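Local coordinates for post-proline cleaving enzyme (PDB 4HVT), which probably cleaves short peptides on the carboxyl side of proline, as a serine peptidase of the prolyl oligopeptidase family, at residues Val83-Met88 and Leu96-Leu101; Asp90-Gly95 and Leu115-Lys120; Glu558-Lys563 and Glu581-Val586; Val574-Arg579 and Lys637-Leu642. All blocks are in the same frame, centred on the assembly; numbering follows the deposited sequence.

Contact 1: residues Val83-Met88 and Leu96-Leu101; sequences VYNFWM and LWRRTL. With EDO (1,2-ethanediol), chain C.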
# COMPACT_ATOMS: atom_id res chain seq x y z
N VAL A 83 -17.30 -17.37 -0.24
CA VAL A 83 -16.60 -16.15 -0.49
C VAL A 83 -16.67 -15.31 0.75
O VAL A 83 -17.75 -15.11 1.33
CB VAL A 83 -17.26 -15.31 -1.63
CG1 VAL A 83 -16.52 -14.01 -1.81
CG2 VAL A 83 -17.28 -16.16 -2.90
N TYR A 84 -15.49 -14.88 1.16
CA TYR A 84 -15.27 -13.99 2.32
C TYR A 84 -15.11 -12.55 1.85
O TYR A 84 -14.46 -12.28 0.86
CB TYR A 84 -14.07 -14.46 3.14
CG TYR A 84 -14.29 -15.77 3.82
CD1 TYR A 84 -14.29 -16.95 3.10
CD2 TYR A 84 -14.58 -15.84 5.21
CE1 TYR A 84 -14.55 -18.17 3.73
CE2 TYR A 84 -14.86 -17.05 5.83
CZ TYR A 84 -14.85 -18.21 5.09
OH TYR A 84 -15.14 -19.44 5.69
N ASN A 85 -15.69 -11.60 2.60
CA ASN A 85 -15.75 -10.20 2.21
C ASN A 85 -15.65 -9.36 3.47
O ASN A 85 -16.13 -9.77 4.54
CB ASN A 85 -17.07 -9.94 1.44
CG ASN A 85 -17.42 -8.48 1.29
OD1 ASN A 85 -18.33 -7.99 1.93
ND2 ASN A 85 -16.71 -7.79 0.42
N PHE A 86 -15.06 -8.18 3.33
CA PHE A 86 -15.07 -7.20 4.38
C PHE A 86 -15.83 -5.99 3.89
O PHE A 86 -15.46 -5.39 2.88
CB PHE A 86 -13.66 -6.78 4.83
CG PHE A 86 -13.69 -6.02 6.11
CD1 PHE A 86 -13.96 -6.68 7.30
CD2 PHE A 86 -13.55 -4.66 6.11
CE1 PHE A 86 -14.08 -5.99 8.48
CE2 PHE A 86 -13.64 -3.95 7.30
CZ PHE A 86 -13.91 -4.62 8.48
N TRP A 87 -16.88 -5.64 4.63
CA TRP A 87 -17.90 -4.60 4.22
C TRP A 87 -18.02 -3.46 5.23
O TRP A 87 -18.25 -3.70 6.42
CB TRP A 87 -19.28 -5.25 4.06
CG TRP A 87 -20.36 -4.28 3.67
CD1 TRP A 87 -21.22 -3.65 4.52
CD2 TRP A 87 -20.66 -3.78 2.35
NE1 TRP A 87 -22.04 -2.81 3.81
CE2 TRP A 87 -21.71 -2.86 2.49
CE3 TRP A 87 -20.16 -4.06 1.06
CZ2 TRP A 87 -22.31 -2.21 1.38
CZ3 TRP A 87 -20.75 -3.41 -0.03
CH2 TRP A 87 -21.79 -2.49 0.14
N MET A 88 -17.90 -2.23 4.74
CA MET A 88 -18.18 -1.04 5.52
C MET A 88 -19.30 -0.22 4.86
O MET A 88 -19.36 -0.11 3.64
CB MET A 88 -16.95 -0.13 5.62
CG MET A 88 -15.81 -0.73 6.42
SD MET A 88 -14.28 0.24 6.23
CE MET A 88 -13.73 -0.53 4.74
N LEU A 96 -17.82 -5.16 8.77
CA LEU A 96 -18.29 -6.51 8.96
C LEU A 96 -17.41 -7.45 8.17
O LEU A 96 -17.26 -7.31 6.96
CB LEU A 96 -19.70 -6.65 8.37
CG LEU A 96 -20.79 -5.79 8.99
CD1 LEU A 96 -22.10 -5.98 8.24
CD2 LEU A 96 -20.95 -6.04 10.48
N TRP A 97 -16.84 -8.44 8.85
CA TRP A 97 -16.26 -9.58 8.16
C TRP A 97 -17.34 -10.65 8.00
O TRP A 97 -18.02 -11.03 8.96
CB TRP A 97 -15.05 -10.09 8.93
CG TRP A 97 -14.31 -11.26 8.30
CD1 TRP A 97 -13.76 -11.31 7.06
CD2 TRP A 97 -13.96 -12.49 8.95
NE1 TRP A 97 -13.15 -12.54 6.86
CE2 TRP A 97 -13.22 -13.26 8.02
CE3 TRP A 97 -14.20 -13.01 10.24
CZ2 TRP A 97 -12.75 -14.55 8.32
CZ3 TRP A 97 -13.74 -14.27 10.54
CH2 TRP A 97 -12.99 -15.03 9.60
N ARG A 98 -17.56 -11.05 6.74
CA ARG A 98 -18.74 -11.83 6.38
C ARG A 98 -18.48 -12.79 5.21
O ARG A 98 -17.41 -12.75 4.56
CB ARG A 98 -19.92 -10.89 6.10
CG ARG A 98 -19.70 -9.98 4.96
CD ARG A 98 -20.86 -8.97 4.77
NE ARG A 98 -20.67 -8.41 3.47
CZ ARG A 98 -21.55 -7.66 2.82
NH1 ARG A 98 -22.71 -7.35 3.38
NH2 ARG A 98 -21.25 -7.21 1.61
N ARG A 99 -19.38 -13.75 5.06
CA ARG A 99 -19.23 -14.74 4.01
C ARG A 99 -20.55 -15.19 3.39
O ARG A 99 -21.63 -15.10 4.00
CB ARG A 99 -18.46 -15.97 4.52
CG ARG A 99 -19.23 -16.80 5.50
CD ARG A 99 -18.45 -18.03 5.92
NE ARG A 99 -19.30 -18.94 6.65
CZ ARG A 99 -18.97 -20.21 6.86
NH1 ARG A 99 -17.81 -20.66 6.44
NH2 ARG A 99 -19.80 -21.01 7.48
N THR A 100 -20.42 -15.73 2.19
CA THR A 100 -21.58 -16.32 1.50
C THR A 100 -21.13 -17.47 0.62
O THR A 100 -20.00 -17.50 0.08
CB THR A 100 -22.34 -15.26 0.67
OG1 THR A 100 -23.68 -15.69 0.42
CG2 THR A 100 -21.67 -15.01 -0.64
N LEU A 101 -22.01 -18.45 0.44
CA LEU A 101 -21.73 -19.54 -0.48
C LEU A 101 -21.38 -18.98 -1.87
O LEU A 101 -21.98 -18.02 -2.34
CB LEU A 101 -22.96 -20.44 -0.56
CG LEU A 101 -23.26 -21.22 0.74
CD1 LEU A 101 -24.64 -21.83 0.75
CD2 LEU A 101 -22.21 -22.31 0.89
C1 EDO C . -17.15 -2.27 0.47
O1 EDO C . -16.68 -2.05 1.82
C2 EDO C . -16.40 -3.48 -0.11
O2 EDO C . -16.80 -4.73 0.49
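Strands 83-87 and 96-101 form an antiparallel hairpin in which Val-83, Asn-85 and Trp-87 make hydrogen-bonded pairs with Thr-100, Arg-98 and Leu-96. Tyr-84 and Phe-86 face Arg-99 and Trp-97 in the non-hydrogen-bonded pairs between them. The outermost bonds are Val-83 N to Thr-100 O at 2.7 Å and Leu-96 N to Trp-87 O at 2.8 Å. On the face carrying Asn-85, the extended Arg-98 chain runs beside the amide, and Asn-85 OD1 accepts from both NE (2.8 Å) and NH2 (3.0 Å) of Arg-98. NE arrives in the plane of the amide carbonyl, whereas NH2 sits above it. The same guanidinium lies flat on the Trp-87 indole, centres 4.2 Å apart and planes at 22°, so its rotation is fixed by bonds at one edge and a ring over one face. Ethanediol, probably from the crystallisation liquor, takes a bond from Asn-85 ND2 and gives one to Phe-86 O. On the opposite face, with Tyr-84 and Trp-97, Arg-99 CB rests over the Tyr-84 ring, 4.0 Å from its centroid, and Arg-99 NH1 reaches Tyr-84 OH, while Arg-99 NE pairs with Glu-113. These are the two middle strands of a four-stranded antiparallel sheet in the beta-propeller domain, flanked by strands 77-79 and 113-117, with strand 143-150 packed against Tyr-84 and Trp-97.

Contact 2: residues Asp90-Gly95 and Leu115-Lys120; sequences DKNPQG and LIDFDK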
# COMPACT_ATOMS: atom_id res chain seq x y z
N ASP A 90 -22.44 3.22 6.15
CA ASP A 90 -22.72 4.21 7.22
C ASP A 90 -23.26 3.58 8.51
O ASP A 90 -23.09 4.14 9.61
CB ASP A 90 -23.69 5.28 6.74
CG ASP A 90 -24.95 4.70 6.18
OD1 ASP A 90 -24.93 3.66 5.50
OD2 ASP A 90 -26.01 5.30 6.44
N LYS A 91 -23.88 2.41 8.41
CA LYS A 91 -24.34 1.68 9.61
C LYS A 91 -23.17 1.00 10.30
O LYS A 91 -23.16 0.87 11.51
CB LYS A 91 -25.37 0.60 9.27
N ASN A 92 -22.19 0.53 9.51
CA ASN A 92 -21.04 -0.25 10.02
C ASN A 92 -19.77 0.36 9.47
O ASN A 92 -19.12 -0.19 8.55
CB ASN A 92 -21.13 -1.74 9.63
CG ASN A 92 -22.07 -2.51 10.51
OD1 ASN A 92 -21.76 -2.81 11.67
ND2 ASN A 92 -23.24 -2.79 9.99
N PRO A 93 -19.42 1.53 10.00
CA PRO A 93 -18.21 2.15 9.48
C PRO A 93 -16.90 1.46 9.83
O PRO A 93 -15.95 1.58 9.06
CB PRO A 93 -18.25 3.56 10.08
CG PRO A 93 -19.04 3.41 11.34
CD PRO A 93 -20.11 2.40 10.97
N GLN A 94 -16.84 0.75 10.95
CA GLN A 94 -15.66 -0.04 11.29
C GLN A 94 -15.65 -1.33 10.48
O GLN A 94 -14.62 -1.76 10.03
CB GLN A 94 -15.63 -0.30 12.79
CG GLN A 94 -14.23 -0.58 13.27
CD GLN A 94 -13.33 0.63 13.08
OE1 GLN A 94 -13.58 1.69 13.64
NE2 GLN A 94 -12.36 0.50 12.18
N GLY A 95 -16.85 -1.89 10.26
CA GLY A 95 -17.03 -2.95 9.26
C GLY A 95 -17.43 -4.34 9.74
O GLY A 95 -17.34 -4.66 10.94
N LEU A 115 -19.75 -12.64 10.33
CA LEU A 115 -18.86 -13.42 11.20
C LEU A 115 -18.35 -12.59 12.37
O LEU A 115 -18.41 -13.03 13.50
CB LEU A 115 -17.70 -13.96 10.39
CG LEU A 115 -18.05 -14.83 9.20
CD1 LEU A 115 -16.83 -15.19 8.38
CD2 LEU A 115 -18.84 -16.07 9.67
N ILE A 116 -17.83 -11.40 12.07
CA ILE A 116 -17.40 -10.45 13.07
C ILE A 116 -17.85 -9.06 12.70
O ILE A 116 -17.55 -8.59 11.60
CB ILE A 116 -15.87 -10.41 13.33
CG1 ILE A 116 -15.35 -11.80 13.73
CG2 ILE A 116 -15.62 -9.43 14.45
CD1 ILE A 116 -13.84 -11.95 13.74
N ASP A 117 -18.56 -8.42 13.64
CA ASP A 117 -18.97 -7.02 13.53
C ASP A 117 -18.00 -6.16 14.37
O ASP A 117 -18.07 -6.14 15.62
CB ASP A 117 -20.43 -6.87 14.02
CG ASP A 117 -20.97 -5.45 13.91
OD1 ASP A 117 -20.20 -4.48 13.95
OD2 ASP A 117 -22.24 -5.27 13.81
N PHE A 118 -17.17 -5.40 13.66
CA PHE A 118 -16.12 -4.61 14.34
C PHE A 118 -16.68 -3.36 14.98
O PHE A 118 -16.09 -2.82 15.89
CB PHE A 118 -14.93 -4.28 13.40
CG PHE A 118 -14.08 -5.46 13.14
CD1 PHE A 118 -14.45 -6.41 12.18
CD2 PHE A 118 -12.98 -5.72 13.93
CE1 PHE A 118 -13.69 -7.57 12.01
CE2 PHE A 118 -12.22 -6.89 13.73
CZ PHE A 118 -12.59 -7.81 12.79
N ASP A 119 -17.86 -2.92 14.53
CA ASP A 119 -18.53 -1.80 15.20
C ASP A 119 -19.00 -2.22 16.60
O ASP A 119 -18.85 -1.47 17.55
CB ASP A 119 -19.68 -1.31 14.35
CG ASP A 119 -19.19 -0.79 13.03
OD1 ASP A 119 -18.83 0.40 12.96
OD2 ASP A 119 -19.18 -1.57 12.06
N LYS A 120 -19.56 -3.42 16.70
CA LYS A 120 -19.95 -3.98 18.00
C LYS A 120 -18.76 -4.18 18.92
O LYS A 120 -18.83 -3.88 20.12
CB LYS A 120 -20.65 -5.31 17.82
CG LYS A 120 -22.13 -5.21 17.59
CD LYS A 120 -22.76 -6.59 17.44
CE LYS A 120 -24.18 -6.47 16.92
NZ LYS A 120 -24.53 -7.61 16.03
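The Asp-119 carboxylate reaches across to the turn at Asn-92 to Gly-95 and takes two successive backbone N-H groups, one on each oxygen. Gln-94 N meets OD1 of Asp-119 at 2.9 Å on the syn side, and Gly-95 N approaches OD2 of Asp-119 at 3.0 Å from above the carboxylate plane. With CG beside its own backbone N (chi1 -62°), Asp-119 turns the carboxylate back toward the turn. A third bond runs the other way: Phe-118 N, in the first turn of helix 118-125, points at Gly-95 O (2.8 Å), nearly in line with the C=O bond. This is the close part of the contact. Gly-95 O also lies at the edge of the Phe-118 ring, and Gln-94 CG packs on Phe-118 CB at 3.8 Å. The Gln-94 amide leads away from the helix, its NE2 bonded to Ser-686 O, just before helix 688-706.

Toward solvent the contact thins. Pro-93 CD packs close to Asp-119 OD1, and the partly exposed Asn-92 side chain lies near the carboxylates of both Asp-117 and Asp-119. On this side Asp-117 serves as N-cap, its OD1 accepting from Lys-120 N at 3.0 Å and more weakly from Asp-119 N.

Chemically, then, the helix start and the hairpin turn exchange bonds: a carboxylate accepts from two N-H groups of the turn, while a turn carbonyl satisfies a first-turn N-H. Two carboxylates at a helix N terminus would probably be stabilised by its dipole.

Contact 3: residues Glu558-Lys563 and Glu581-Val586; sequences EYLGIK and ELFGAV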
# COMPACT_ATOMS: atom_id res chain seq x y z
N GLU A 558 -3.26 28.11 -13.11
CA GLU A 558 -4.40 28.50 -12.28
C GLU A 558 -5.42 27.41 -12.06
O GLU A 558 -6.15 27.46 -11.05
CB GLU A 558 -5.04 29.75 -12.91
CG GLU A 558 -6.55 29.88 -12.90
CD GLU A 558 -6.99 31.16 -13.58
OE1 GLU A 558 -6.09 31.92 -14.00
OE2 GLU A 558 -8.19 31.42 -13.72
N TYR A 559 -5.45 26.42 -12.97
CA TYR A 559 -6.43 25.38 -12.95
C TYR A 559 -5.79 24.02 -12.58
O TYR A 559 -6.51 23.02 -12.57
CB TYR A 559 -7.13 25.29 -14.31
CG TYR A 559 -8.07 26.44 -14.58
CD1 TYR A 559 -9.36 26.37 -14.12
CD2 TYR A 559 -7.66 27.58 -15.24
CE1 TYR A 559 -10.24 27.37 -14.33
CE2 TYR A 559 -8.54 28.63 -15.45
CZ TYR A 559 -9.84 28.49 -14.97
OH TYR A 559 -10.80 29.44 -15.14
N LEU A 560 -4.47 24.01 -12.33
CA LEU A 560 -3.72 22.77 -12.12
C LEU A 560 -3.46 22.49 -10.65
O LEU A 560 -2.72 23.23 -9.96
CB LEU A 560 -2.40 22.77 -12.92
CG LEU A 560 -1.54 21.52 -12.71
CD1 LEU A 560 -2.32 20.23 -13.02
CD2 LEU A 560 -0.22 21.62 -13.47
N GLY A 561 -4.04 21.39 -10.16
CA GLY A 561 -3.75 20.96 -8.80
C GLY A 561 -2.99 19.65 -8.78
O GLY A 561 -3.03 18.87 -9.72
N ILE A 562 -2.19 19.51 -7.73
CA ILE A 562 -1.33 18.37 -7.60
C ILE A 562 -1.59 17.74 -6.23
O ILE A 562 -1.90 18.43 -5.27
CB ILE A 562 0.16 18.70 -7.78
CG1 ILE A 562 0.63 19.79 -6.82
CG2 ILE A 562 0.45 19.07 -9.23
CD1 ILE A 562 2.16 19.94 -6.82
N LYS A 563 -1.54 16.42 -6.19
CA LYS A 563 -1.90 15.64 -4.98
C LYS A 563 -0.94 14.45 -4.78
O LYS A 563 -0.64 13.75 -5.74
CB LYS A 563 -3.37 15.24 -5.13
CG LYS A 563 -3.96 14.39 -4.03
CD LYS A 563 -5.32 13.83 -4.48
CE LYS A 563 -5.72 12.56 -3.73
NZ LYS A 563 -4.88 11.37 -4.04
N GLU A 581 5.02 28.53 -9.66
CA GLU A 581 4.31 29.14 -10.76
C GLU A 581 3.60 28.17 -11.70
O GLU A 581 2.82 28.60 -12.57
CB GLU A 581 5.28 30.02 -11.56
CG GLU A 581 6.20 29.24 -12.53
CD GLU A 581 7.39 28.52 -11.89
OE1 GLU A 581 7.68 28.67 -10.68
OE2 GLU A 581 8.09 27.81 -12.64
N LEU A 582 3.87 26.87 -11.55
CA LEU A 582 3.24 25.84 -12.38
C LEU A 582 1.87 25.41 -11.88
O LEU A 582 1.10 24.76 -12.64
CB LEU A 582 4.14 24.62 -12.44
CG LEU A 582 5.32 24.63 -13.40
CD1 LEU A 582 5.92 23.25 -13.40
CD2 LEU A 582 4.98 25.05 -14.82
N PHE A 583 1.57 25.68 -10.61
CA PHE A 583 0.43 25.06 -9.91
C PHE A 583 -0.50 26.03 -9.25
O PHE A 583 -0.12 27.19 -8.88
CB PHE A 583 0.95 24.08 -8.82
CG PHE A 583 2.01 23.21 -9.31
CD1 PHE A 583 1.69 22.18 -10.20
CD2 PHE A 583 3.32 23.38 -8.90
CE1 PHE A 583 2.66 21.35 -10.71
CE2 PHE A 583 4.30 22.57 -9.44
CZ PHE A 583 3.99 21.56 -10.31
N GLY A 584 -1.75 25.62 -9.17
CA GLY A 584 -2.80 26.44 -8.55
C GLY A 584 -3.30 25.93 -7.21
O GLY A 584 -3.93 26.69 -6.45
N ALA A 585 -3.07 24.66 -6.91
CA ALA A 585 -3.46 24.04 -5.64
C ALA A 585 -2.66 22.73 -5.39
O ALA A 585 -2.17 22.06 -6.32
CB ALA A 585 -4.95 23.73 -5.61
N VAL A 586 -2.47 22.49 -4.12
CA VAL A 586 -1.69 21.35 -3.67
C VAL A 586 -2.39 20.65 -2.48
O VAL A 586 -2.87 21.30 -1.57
CB VAL A 586 -0.31 21.79 -3.20
CG1 VAL A 586 0.54 20.58 -2.83
CG2 VAL A 586 0.46 22.60 -4.24
O HOH W 1 -5.78 28.65 -8.46
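A beta-alpha-beta unit of the alpha/beta-hydrolase domain brings strands 560-565 and 585-589 side by side and parallel, joined through helix 567-578. The first strand runs on to the sequence pattern of a nucleophile elbow, probably the site of the serine nucleophile in this family. Gly-561 pairs with Ala-585 and Ile-562 with Val-586. The junction opens at Leu-560 O, which takes a firm bond from Gly-584 N (2.7 Å) and a weak one from Ala-585 N, so that one carbonyl holds the chain as it enters the second strand. Further along, Ile-562 N donates to Ala-585 O at 2.9 Å, and Gly-561 CA comes within 3.1 Å of the same oxygen in a CA-H...O contact.

Phe-583 packs on Ile-562, whose CG2 comes to 3.5 Å from Phe-583 CD1. Leu-560, its CG anti to the backbone N (chi1 178°), lies alongside the phenyl and brings CD2 to 3.8 Å from Phe-583 CD1. The CG1 branch of Ile-562 runs beside Val-586, CG1 to Val-586 CG2 being 3.8 Å, and helix 567-578 covers both through Val-572. Ala-585, on the other face of the sheet from Ile-562 and Val-586, packs against helix 688-706. Leu-582 O is buried here without a partner.

The Phe-583 ring is clamped between methyl and methylene groups: CB of Leu-582 sits over the centre of one face, and Ile-562 CD1 stands over the opposite face, 4.0 Å from the centroid and 5° off the ring normal.

Contact 4: residues Val574-Arg579 and Lys637-Leu642; sequences VAMTQR and KYPTVL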
# COMPACT_ATOMS: atom_id res chain seq x y z
N VAL A 574 8.00 19.48 -2.52
CA VAL A 574 9.09 19.89 -3.39
C VAL A 574 8.58 20.64 -4.64
O VAL A 574 9.11 21.69 -5.01
CB VAL A 574 9.97 18.73 -3.83
CG1 VAL A 574 10.95 19.22 -4.89
CG2 VAL A 574 10.67 18.12 -2.63
N ALA A 575 7.57 20.09 -5.30
CA ALA A 575 7.06 20.66 -6.53
C ALA A 575 6.64 22.11 -6.28
O ALA A 575 6.93 23.02 -7.07
CB ALA A 575 5.90 19.85 -7.08
N MET A 576 5.91 22.34 -5.19
CA MET A 576 5.29 23.64 -5.00
C MET A 576 6.31 24.65 -4.52
O MET A 576 6.14 25.86 -4.72
CB MET A 576 4.14 23.55 -4.00
CG MET A 576 4.52 23.35 -2.54
SD MET A 576 3.15 23.34 -1.35
CE MET A 576 2.98 25.04 -1.09
N THR A 577 7.39 24.16 -3.90
CA THR A 577 8.44 25.06 -3.49
C THR A 577 9.48 25.33 -4.62
O THR A 577 10.00 26.42 -4.71
CB THR A 577 9.14 24.63 -2.17
OG1 THR A 577 9.66 23.30 -2.28
CG2 THR A 577 8.14 24.70 -0.96
N GLN A 578 9.81 24.37 -5.47
CA GLN A 578 10.68 24.65 -6.65
C GLN A 578 10.04 25.35 -7.80
O GLN A 578 10.68 26.17 -8.51
CB GLN A 578 11.25 23.33 -7.16
CG GLN A 578 12.26 22.77 -6.29
CD GLN A 578 12.96 21.57 -6.88
OE1 GLN A 578 12.55 21.03 -7.89
NE2 GLN A 578 14.05 21.18 -6.27
N ARG A 579 8.76 25.05 -8.02
CA ARG A 579 8.07 25.51 -9.20
C ARG A 579 6.66 26.06 -8.88
O ARG A 579 5.63 25.62 -9.46
CB ARG A 579 8.04 24.40 -10.24
CG ARG A 579 9.39 23.93 -10.74
CD ARG A 579 10.13 24.97 -11.59
NE ARG A 579 9.44 25.35 -12.80
CZ ARG A 579 9.43 24.67 -13.94
NH1 ARG A 579 10.07 23.50 -14.07
NH2 ARG A 579 8.71 25.16 -14.96
N LYS A 637 4.73 33.86 -3.14
CA LYS A 637 3.36 33.31 -3.14
C LYS A 637 3.48 31.87 -3.48
O LYS A 637 3.95 31.61 -4.55
CB LYS A 637 2.48 33.96 -4.19
N TYR A 638 3.03 30.98 -2.62
CA TYR A 638 2.92 29.54 -2.99
C TYR A 638 1.47 29.22 -3.36
O TYR A 638 0.53 29.92 -2.97
CB TYR A 638 3.48 28.68 -1.85
CG TYR A 638 4.95 28.90 -1.68
CD1 TYR A 638 5.85 28.38 -2.61
CD2 TYR A 638 5.47 29.66 -0.62
CE1 TYR A 638 7.21 28.61 -2.48
CE2 TYR A 638 6.82 29.90 -0.50
CZ TYR A 638 7.69 29.39 -1.42
OH TYR A 638 9.04 29.63 -1.27
N PRO A 639 1.29 28.14 -4.15
CA PRO A 639 -0.08 27.71 -4.43
C PRO A 639 -0.70 27.31 -3.09
O PRO A 639 0.02 26.81 -2.22
CB PRO A 639 0.08 26.52 -5.38
CG PRO A 639 1.49 26.16 -5.38
CD PRO A 639 2.30 27.29 -4.76
N THR A 640 -2.01 27.56 -2.96
CA THR A 640 -2.79 27.18 -1.79
C THR A 640 -2.62 25.69 -1.58
O THR A 640 -2.67 24.93 -2.54
CB THR A 640 -4.28 27.52 -1.95
OG1 THR A 640 -4.99 27.30 -0.72
CG2 THR A 640 -4.97 26.82 -3.11
N VAL A 641 -2.39 25.30 -0.34
CA VAL A 641 -2.06 23.93 -0.02
C VAL A 641 -2.93 23.43 1.12
O VAL A 641 -3.18 24.14 2.10
CB VAL A 641 -0.56 23.74 0.29
CG1 VAL A 641 -0.12 24.68 1.37
CG2 VAL A 641 -0.25 22.31 0.71
N LEU A 642 -3.39 22.19 0.98
CA LEU A 642 -4.05 21.45 2.05
C LEU A 642 -3.05 20.45 2.61
O LEU A 642 -2.49 19.68 1.88
CB LEU A 642 -5.27 20.67 1.49
CG LEU A 642 -5.96 19.70 2.47
CD1 LEU A 642 -6.50 20.42 3.69
CD2 LEU A 642 -7.18 19.00 1.82
O HOH W 2 10.85 28.51 -2.79
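Tyr-638 meets the C-terminal turn of helix 567-578 first, bringing the edge of its ring up to Met-576 O, which lies 3.3 Å from CD1 of Tyr-638. CE1 of the same ring is 3.9 Å from Thr-577 CA. Its CG lies anti to the carbonyl carbon (chi1 -66°), which lays the ring along the helix end and carries the hydroxyl past Thr-577. There Tyr-638 OH donates to a water at 2.6 Å, and that water in turn donates to Thr-577 O (3.0 Å), linking the two segments through solvent. The hydroxyl also accepts from Ser-633 N, and the ring packs against Leu-632. Behind the ring, Tyr-638 CB touches the Met-576 methyl, CE, at 3.8 Å, the two side chains crossing at about a right angle.

Pro-639 follows, its CG touching Met-576 CB at 4.0 Å and its carbonyl oxygen near Met-576 CE (3.6 Å). Thr-640 turns away from the helix to bond Lys-671 O. Val-641 faces the helix again, with CG1 4.0 Å from Met-576 CE and CG2 near SD. The bend at chi3 of Met-576 (-85°) sets the methyl among Tyr-638 CB, Pro-639 O and Val-641 CG1, and Val-586 of the neighbouring strand touches Met-576, Pro-639 and Val-641.

Direct contact between helix and strand is thus mainly apolar, centred on the Met-576 side chain packed against Tyr-638 CB, Pro-639 and Val-641. The polar link is the water that joins the Tyr-638 phenol to Thr-577 O near the helix C terminus, whose partial negative charge would probably favour a donor there.

From the N terminus, contact 1 closes the short hairpin loop after strand 82-87. Contact 2 begins within that loop and ends beyond strand 96-101, so the two cross; they meet at Trp-97, whose backbone bonds Leu-115 and Ile-116 in the neighbouring strand of the same propeller sheet. Much later in the sequence, contact 3 closes the crossover between strands 560-565 and 585-589. Contact 4 starts on its helix and runs on to strand 640-646, crossing contact 3; Val-586 joins them by pairing with Thr-640 and Leu-642. Contacts 1 and 3, in propeller and hydrolase domains, have centres about 40 Å apart and do not touch.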